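Local coordinates for extracellular solute-binding protein (Bordetella parapertussis, PDB 3PU5), which probably binds a small solute, perhaps a polyamine, outside the cytoplasm and delivers it to a membrane transporter for uptake, at residues Glu19-Arg22 / Lys23-Glu27. Sequence-based numbering, arbitrary orientation.
Sequences ENVR and KHMAE
V21 O takes two backbone bonds, from M25 N at 2.9 Å and from A26 N at 2.9 Å, and here helix 15-33 widens through one pi-type turn at 23-26. This helix is the crossover of a beta-alpha-beta unit between strands 7-12 and 36-41 in a periplasmic-binding-protein fold. Before the wide turn the pattern is i to i+4: K23 N bonds to E19 O and H24 N to N20 O. M25 N to V21 O is still i to i+4, while A26 N to V21 O and E27 N to R22 O are i to i+5, so V21 O takes part in both patterns. A26 N lies in the carbonyl plane of V21, with a nearly straight N-H...O angle of 167°. M25 N stands above that plane, and its bond is more bent, at 139°. E27 N reaches R22 O at 2.8 Å.

N20 and H24 lie side by side and point the same way. Their amide and ring planes are only 8° apart. N20 OD1 meets the edge of the imidazole in its plane, 3.4 Å from both H24 CD2 and H24 NE2. N20 ND2 is bonded to S16 O, one turn back, which helps fix the rotation of the amide. Both side chains also touch A274 of helix 265-275. K23 CG sits over the centre of one face of the H24 ring.

V21 CG1 lies 4.3 Å from M25 CB in an apolar contact. V21 also packs on F271 and L39, and A26 on V37, so this side of the helix faces the sheet and helix 265-275.

R22 and E27 meet on the exposed side. R22 CG is anti to the backbone N; the chain runs straight past the carboxylate and bends at chi3, leaving the guanidinium to one side. R22 NE stays 5.0 Å from E27 OE2, too far for a salt bridge. E27 OE2 instead touches the aliphatic part of R22, 3.5 Å from CG, with CD almost as near.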
loop_
_atom_site.group_PDB
_atom_site.type_symbol
_atom_site.label_atom_id
_atom_site.label_comp_id
_atom_site.label_asym_id
_atom_site.label_seq_id
_atom_site.Cartn_x
_atom_site.Cartn_y
_atom_site.Cartn_z
ATOM N N GLU A 19 -10.419 4.973 -12.243
ATOM C CA GLU A 19 -11.035 6.229 -12.657
ATOM C C GLU A 19 -10.122 7.387 -12.296
ATOM O O GLU A 19 -10.006 8.369 -13.040
ATOM C CB GLU A 19 -12.381 6.412 -11.960
ATOM C CG GLU A 19 -13.399 5.337 -12.297
ATOM C CD GLU A 19 -14.657 5.442 -11.447
ATOM O OE1 GLU A 19 -14.694 6.295 -10.522
ATOM O OE2 GLU A 19 -15.607 4.666 -11.708
ATOM N N ASN A 20 -9.476 7.272 -11.141
ATOM C CA ASN A 20 -8.613 8.349 -10.690
ATOM C C ASN A 20 -7.254 8.371 -11.364
ATOM O O ASN A 20 -6.704 9.438 -11.582
ATOM C CB ASN A 20 -8.530 8.391 -9.169
ATOM C CG ASN A 20 -9.759 9.043 -8.563
ATOM O OD1 ASN A 20 -9.863 10.267 -8.537
ATOM N ND2 ASN A 20 -10.706 8.231 -8.105
ATOM N N VAL A 21 -6.731 7.197 -11.719
ATOM C CA VAL A 21 -5.546 7.139 -12.561
ATOM C C VAL A 21 -5.828 7.811 -13.902
ATOM O O VAL A 21 -5.004 8.556 -14.407
ATOM C CB VAL A 21 -5.085 5.691 -12.823
ATOM C CG1 VAL A 21 -3.991 5.685 -13.890
ATOM C CG2 VAL A 21 -4.582 5.041 -11.530
ATOM N N ARG A 22 -7.000 7.537 -14.473
ATOM C CA ARG A 22 -7.386 8.138 -15.749
ATOM C C ARG A 22 -7.487 9.655 -15.614
ATOM O O ARG A 22 -6.913 10.404 -16.399
ATOM C CB ARG A 22 -8.725 7.573 -16.244
ATOM C CG ARG A 22 -9.135 8.121 -17.620
ATOM C CD ARG A 22 -10.500 7.614 -18.085
ATOM N NE ARG A 22 -10.486 6.180 -18.381
ATOM C CZ ARG A 22 -11.249 5.283 -17.762
ATOM N NH1 ARG A 22 -12.096 5.671 -16.813
ATOM N NH2 ARG A 22 -11.174 3.999 -18.095
ATOM N N LYS A 23 -8.219 10.095 -14.601
ATOM C CA LYS A 23 -8.469 11.516 -14.382
ATOM C C LYS A 23 -7.204 12.320 -14.053
ATOM O O LYS A 23 -7.008 13.444 -14.544
ATOM C CB LYS A 23 -9.487 11.669 -13.251
ATOM C CG LYS A 23 -9.962 13.090 -12.997
ATOM C CD LYS A 23 -10.982 13.109 -11.867
ATOM C CE LYS A 23 -11.644 14.469 -11.712
ATOM N NZ LYS A 23 -12.552 14.495 -10.522
ATOM N N HIS A 24 -6.343 11.747 -13.219
ATOM C CA HIS A 24 -5.233 12.518 -12.659
ATOM C C HIS A 24 -3.859 12.199 -13.229
ATOM O O HIS A 24 -2.898 12.946 -13.008
ATOM C CB HIS A 24 -5.238 12.405 -11.133
ATOM C CG HIS A 24 -6.497 12.919 -10.514
ATOM N ND1 HIS A 24 -6.853 14.250 -10.557
ATOM C CD2 HIS A 24 -7.504 12.281 -9.873
ATOM C CE1 HIS A 24 -8.016 14.411 -9.953
ATOM N NE2 HIS A 24 -8.433 13.230 -9.530
HETATM N N MSE A 25 -3.762 11.094 -13.966
HETATM C CA MSE A 25 -2.493 10.721 -14.579
HETATM C C MSE A 25 -2.589 10.592 -16.100
HETATM O O MSE A 25 -1.867 11.269 -16.824
HETATM C CB MSE A 25 -1.964 9.430 -13.951
HETATM C CG MSE A 25 -1.731 9.549 -12.442
HETATM SE SE MSE A 25 -1.043 7.910 -11.637
HETATM C CE MSE A 25 -0.324 8.702 -9.990
ATOM N N ALA A 26 -3.485 9.729 -16.575
ATOM C CA ALA A 26 -3.607 9.451 -18.010
ATOM C C ALA A 26 -4.078 10.665 -18.815
ATOM O O ALA A 26 -3.441 11.042 -19.792
ATOM C CB ALA A 26 -4.520 8.265 -18.253
ATOM N N GLU A 27 -5.180 11.285 -18.396
ATOM C CA GLU A 27 -5.734 12.422 -19.139
ATOM C C GLU A 27 -4.803 13.647 -19.194
ATOM O O GLU A 27 -4.538 14.167 -20.277
ATOM C CB GLU A 27 -7.136 12.788 -18.640
ATOM C CG GLU A 27 -8.226 11.820 -19.113
ATOM C CD GLU A 27 -9.554 11.997 -18.376
ATOM O OE1 GLU A 27 -9.677 12.947 -17.576
ATOM O OE2 GLU A 27 -10.484 11.187 -18.594
#